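Local coordinates for protein 2-keto acid:ferredoxin oxidoreductase subunit alpha (Pyrococcus furiosus, PDB 1YD7) that probably forms, as the alpha subunit of a heterotetramer, part of an enzyme that oxidatively decarboxylates 2-oxoglutarate with CoA to succinyl-CoA, reducing ferredoxin, at residues A[33-46]-A[79-93]. Residues are numbered along the deposited sequence; the frame is centred on the assembly and turned at random.
Sequences AILAGCRFYAGYPI and AAIGASWAGAKAMTA
The carbonyl O of Lys89 is gripped by two successive amides: Arg39 N donates at 3.2 Å, and Phe40 N adds a weak bond. The same lysine reaches back with its side chain, extended beyond CG, and sets NZ 2.7 Å from Ala36 O, nearly along the C=O axis; this ties the approach to strand 90-95 to the end of helix 25-36, where Gly37 forms a Schellman motif. Further on, Met91 N to Phe40 O (3.0 Å) and Ala42 N to Met91 O continue the parallel pairing. Strands 40-43 and 90-95 are neighbours in the six-stranded parallel sheet of this alpha/beta, thiamine diphosphate-binding-type domain, and strand 66-69 flanks 40-43 on its other edge. The 79-85 part of helix 73-85 runs nearly antiparallel to strand 40-43 (165°), and Phe40 meets it. With CG anti to the backbone N (chi1 -177°), the ring lies under Ala83 CB, a CH-pi contact 3.5 Å from the centroid, while CE2 approaches Ala79 O and Ala80 CA. A serine in its place would probably leave Ala83 CB without its aromatic floor and open a gap between helix and sheet. Tyr41 and selenomethionine Met91 project from the opposite face, SE at the tyrosine ring edge in a Met-aromatic contact. Toward the end of strand 40-43, Thr92 OG1 donates to Ala42 O at 2.7 Å, tilted 32° from the carbonyl plane.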
loop_
_atom_site.group_PDB
_atom_site.type_symbol
_atom_site.label_atom_id
_atom_site.label_comp_id
_atom_site.label_asym_id
_atom_site.label_seq_id
_atom_site.Cartn_x
_atom_site.Cartn_y
_atom_site.Cartn_z
ATOM N N ALA A 33 1.106 5.637 0.871
ATOM C CA ALA A 33 1.908 4.834 -0.041
ATOM C C ALA A 33 2.690 5.744 -0.979
ATOM O O ALA A 33 3.899 5.643 -1.069
ATOM C CB ALA A 33 1.031 3.865 -0.795
ATOM N N ILE A 34 1.997 6.705 -1.582
ATOM C CA ILE A 34 2.610 7.677 -2.469
ATOM C C ILE A 34 3.602 8.598 -1.791
ATOM O O ILE A 34 4.678 8.881 -2.342
ATOM C CB ILE A 34 1.522 8.469 -3.204
ATOM C CG1 ILE A 34 0.863 7.535 -4.225
ATOM C CG2 ILE A 34 2.092 9.686 -3.857
ATOM C CD1 ILE A 34 -0.231 8.122 -5.003
ATOM N N LEU A 35 3.263 9.095 -0.610
ATOM C CA LEU A 35 4.207 9.928 0.132
ATOM C C LEU A 35 5.441 9.114 0.528
ATOM O O LEU A 35 6.528 9.670 0.638
ATOM C CB LEU A 35 3.559 10.573 1.385
ATOM C CG LEU A 35 2.663 11.800 1.114
ATOM C CD1 LEU A 35 1.658 11.979 2.253
ATOM C CD2 LEU A 35 3.492 13.082 0.916
ATOM N N ALA A 36 5.256 7.817 0.764
ATOM C CA ALA A 36 6.363 6.930 1.133
ATOM C C ALA A 36 7.278 6.560 -0.053
ATOM O O ALA A 36 8.346 6.003 0.162
ATOM C CB ALA A 36 5.837 5.664 1.773
ATOM N N GLY A 37 6.841 6.840 -1.277
ATOM C CA GLY A 37 7.663 6.679 -2.491
ATOM C C GLY A 37 7.242 5.516 -3.357
ATOM O O GLY A 37 7.946 5.162 -4.279
ATOM N N CYS A 38 6.097 4.903 -3.064
ATOM C CA CYS A 38 5.550 3.870 -3.934
ATOM C C CYS A 38 5.249 4.458 -5.319
ATOM O O CYS A 38 4.542 5.472 -5.440
ATOM C CB CYS A 38 4.272 3.294 -3.357
ATOM S SG CYS A 38 3.552 1.961 -4.300
ATOM N N ARG A 39 5.800 3.811 -6.344
ATOM C CA ARG A 39 5.564 4.181 -7.733
ATOM C C ARG A 39 5.113 3.013 -8.574
ATOM O O ARG A 39 4.926 3.156 -9.752
ATOM C CB ARG A 39 6.799 4.841 -8.323
ATOM C CG ARG A 39 7.130 6.171 -7.671
ATOM C CD ARG A 39 5.964 7.180 -7.818
ATOM N NE ARG A 39 6.258 8.494 -7.227
ATOM C CZ ARG A 39 6.055 8.841 -5.953
ATOM N NH1 ARG A 39 5.532 8.004 -5.072
ATOM N NH2 ARG A 39 6.355 10.062 -5.559
ATOM N N PHE A 40 4.851 1.874 -7.955
ATOM C CA PHE A 40 4.328 0.775 -8.685
ATOM C C PHE A 40 3.230 0.103 -7.895
ATOM O O PHE A 40 3.457 -0.297 -6.744
ATOM C CB PHE A 40 5.444 -0.264 -8.973
ATOM C CG PHE A 40 4.971 -1.385 -9.796
ATOM C CD1 PHE A 40 5.099 -1.344 -11.181
ATOM C CD2 PHE A 40 4.329 -2.461 -9.215
ATOM C CE1 PHE A 40 4.619 -2.395 -11.967
ATOM C CE2 PHE A 40 3.818 -3.502 -9.999
ATOM C CZ PHE A 40 3.980 -3.475 -11.370
ATOM N N TYR A 41 2.076 -0.096 -8.532
ATOM C CA TYR A 41 0.927 -0.745 -7.895
ATOM C C TYR A 41 0.316 -1.735 -8.878
ATOM O O TYR A 41 0.065 -1.398 -10.042
ATOM C CB TYR A 41 -0.128 0.309 -7.461
ATOM C CG TYR A 41 -1.394 -0.269 -6.819
ATOM C CD1 TYR A 41 -1.522 -0.359 -5.444
ATOM C CD2 TYR A 41 -2.439 -0.722 -7.580
ATOM C CE1 TYR A 41 -2.663 -0.882 -4.844
ATOM C CE2 TYR A 41 -3.570 -1.272 -6.999
ATOM C CZ TYR A 41 -3.677 -1.336 -5.629
ATOM O OH TYR A 41 -4.814 -1.853 -5.048
ATOM N N ALA A 42 0.071 -2.953 -8.431
ATOM C CA ALA A 42 -0.590 -3.943 -9.270
ATOM C C ALA A 42 -1.770 -4.526 -8.517
ATOM O O ALA A 42 -1.669 -4.890 -7.332
ATOM C CB ALA A 42 0.379 -5.037 -9.695
ATOM N N GLY A 43 -2.908 -4.587 -9.199
ATOM C CA GLY A 43 -4.124 -5.099 -8.598
ATOM C C GLY A 43 -5.274 -5.043 -9.572
ATOM O O GLY A 43 -5.088 -4.697 -10.733
ATOM N N TYR A 44 -6.446 -5.429 -9.072
ATOM C CA TYR A 44 -7.731 -5.351 -9.750
ATOM C C TYR A 44 -8.630 -4.572 -8.779
ATOM O O TYR A 44 -8.351 -4.554 -7.576
ATOM C CB TYR A 44 -8.288 -6.769 -10.011
ATOM C CG TYR A 44 -9.359 -6.893 -11.110
ATOM C CD1 TYR A 44 -9.109 -6.445 -12.417
ATOM C CD2 TYR A 44 -10.599 -7.491 -10.835
ATOM C CE1 TYR A 44 -10.069 -6.552 -13.433
ATOM N N PRO A 45 -9.694 -3.915 -9.274
ATOM C CA PRO A 45 -10.742 -3.447 -8.337
ATOM C C PRO A 45 -11.220 -4.480 -7.295
ATOM O O PRO A 45 -11.471 -5.637 -7.627
ATOM C CB PRO A 45 -11.886 -3.067 -9.264
ATOM C CG PRO A 45 -11.182 -2.582 -10.502
ATOM C CD PRO A 45 -9.981 -3.493 -10.661
ATOM N N ILE A 46 -11.302 -4.053 -6.035
ATOM C CA ILE A 46 -11.829 -4.885 -4.968
ATOM C C ILE A 46 -12.933 -4.106 -4.250
ATOM O O ILE A 46 -13.191 -4.303 -3.048
ATOM C CB ILE A 46 -10.719 -5.355 -4.000
ATOM C CG1 ILE A 46 -9.787 -4.202 -3.617
ATOM C CG2 ILE A 46 -9.899 -6.467 -4.647
ATOM C CD1 ILE A 46 -8.824 -4.530 -2.457
ATOM N N ALA A 79 3.973 -9.562 -10.333
ATOM C CA ALA A 79 4.307 -8.297 -10.978
ATOM C C ALA A 79 4.928 -7.300 -10.037
ATOM O O ALA A 79 5.869 -6.586 -10.423
ATOM C CB ALA A 79 3.072 -7.700 -11.619
ATOM N N ALA A 80 4.382 -7.197 -8.816
ATOM C CA ALA A 80 4.968 -6.312 -7.802
ATOM C C ALA A 80 6.374 -6.796 -7.375
ATOM O O ALA A 80 7.271 -5.990 -7.151
ATOM C CB ALA A 80 4.038 -6.210 -6.589
ATOM N N ILE A 81 6.561 -8.110 -7.289
ATOM C CA ILE A 81 7.899 -8.720 -7.022
ATOM C C ILE A 81 8.946 -8.350 -8.092
ATOM O O ILE A 81 10.049 -7.896 -7.749
ATOM C CB ILE A 81 7.797 -10.286 -6.834
ATOM C CG1 ILE A 81 7.026 -10.626 -5.552
ATOM C CG2 ILE A 81 9.205 -10.964 -6.767
ATOM C CD1 ILE A 81 6.588 -12.105 -5.466
ATOM N N GLY A 82 8.587 -8.486 -9.375
ATOM C CA GLY A 82 9.500 -8.137 -10.481
ATOM C C GLY A 82 9.845 -6.656 -10.527
ATOM O O GLY A 82 11.003 -6.279 -10.693
ATOM N N ALA A 83 8.837 -5.810 -10.346
ATOM C CA ALA A 83 9.064 -4.380 -10.229
ATOM C C ALA A 83 10.010 -4.053 -9.105
ATOM O O ALA A 83 10.870 -3.197 -9.267
ATOM C CB ALA A 83 7.713 -3.640 -10.013
ATOM N N SER A 84 9.813 -4.679 -7.934
ATOM C CA SER A 84 10.706 -4.441 -6.776
ATOM C C SER A 84 12.168 -4.820 -7.074
ATOM O O SER A 84 13.109 -4.063 -6.812
ATOM C CB SER A 84 10.258 -5.244 -5.542
ATOM O OG SER A 84 11.172 -5.018 -4.476
ATOM N N TRP A 85 12.361 -6.004 -7.611
ATOM C CA TRP A 85 13.727 -6.418 -7.989
ATOM C C TRP A 85 14.330 -5.500 -9.027
ATOM O O TRP A 85 15.535 -5.256 -9.041
ATOM C CB TRP A 85 13.710 -7.835 -8.491
ATOM C CG TRP A 85 13.616 -8.801 -7.383
ATOM C CD1 TRP A 85 12.561 -9.580 -7.072
ATOM C CD2 TRP A 85 14.647 -9.113 -6.438
ATOM N NE1 TRP A 85 12.859 -10.367 -5.990
ATOM C CE2 TRP A 85 14.139 -10.098 -5.583
ATOM C CE3 TRP A 85 15.960 -8.657 -6.241
ATOM C CZ2 TRP A 85 14.892 -10.642 -4.532
ATOM C CZ3 TRP A 85 16.706 -9.189 -5.191
ATOM C CH2 TRP A 85 16.171 -10.166 -4.354
ATOM N N ALA A 86 13.473 -4.937 -9.867
ATOM C CA ALA A 86 13.918 -3.968 -10.826
ATOM C C ALA A 86 14.159 -2.600 -10.192
ATOM O O ALA A 86 14.572 -1.681 -10.883
ATOM C CB ALA A 86 12.903 -3.886 -11.993
ATOM N N GLY A 87 13.929 -2.447 -8.880
ATOM C CA GLY A 87 14.299 -1.211 -8.179
ATOM C C GLY A 87 13.162 -0.273 -7.737
ATOM O O GLY A 87 13.430 0.789 -7.190
ATOM N N ALA A 88 11.909 -0.671 -7.936
ATOM C CA ALA A 88 10.742 0.138 -7.555
ATOM C C ALA A 88 10.286 -0.134 -6.110
ATOM O O ALA A 88 10.469 -1.243 -5.586
ATOM C CB ALA A 88 9.568 -0.189 -8.512
ATOM N N LYS A 89 9.665 0.862 -5.476
ATOM C CA LYS A 89 8.845 0.592 -4.271
ATOM C C LYS A 89 7.469 0.164 -4.735
ATOM O O LYS A 89 6.774 0.935 -5.385
ATOM C CB LYS A 89 8.724 1.811 -3.392
ATOM C CG LYS A 89 9.954 2.157 -2.614
ATOM C CD LYS A 89 9.563 3.091 -1.436
ATOM C CE LYS A 89 10.764 3.575 -0.699
ATOM N NZ LYS A 89 10.401 4.341 0.482
ATOM N N ALA A 90 7.092 -1.068 -4.420
ATOM C CA ALA A 90 5.955 -1.736 -5.045
ATOM C C ALA A 90 4.961 -2.202 -4.014
ATOM O O ALA A 90 5.343 -2.505 -2.865
ATOM C CB ALA A 90 6.419 -2.946 -5.857
HETATM N N MSE A 91 3.696 -2.238 -4.430
HETATM C CA MSE A 91 2.614 -2.770 -3.624
HETATM C C MSE A 91 1.559 -3.452 -4.486
HETATM O O MSE A 91 1.481 -3.233 -5.689
HETATM C CB MSE A 91 2.017 -1.696 -2.692
HETATM C CG MSE A 91 0.853 -0.886 -3.199
HETATM SE SE MSE A 91 -0.153 0.218 -1.804
HETATM C CE MSE A 91 0.113 -0.619 -0.209
ATOM N N THR A 92 0.800 -4.340 -3.862
ATOM C CA THR A 92 -0.377 -4.923 -4.462
ATOM C C THR A 92 -1.450 -4.987 -3.379
ATOM O O THR A 92 -1.140 -4.835 -2.198
ATOM C CB THR A 92 -0.085 -6.330 -5.079
ATOM O OG1 THR A 92 -1.302 -6.906 -5.591
ATOM C CG2 THR A 92 0.546 -7.294 -4.050
ATOM N N ALA A 93 -2.700 -5.183 -3.795
ATOM C CA ALA A 93 -3.853 -5.242 -2.892
ATOM C C ALA A 93 -4.776 -6.387 -3.251
ATOM O O ALA A 93 -5.128 -6.552 -4.402
ATOM C CB ALA A 93 -4.630 -3.937 -2.907
#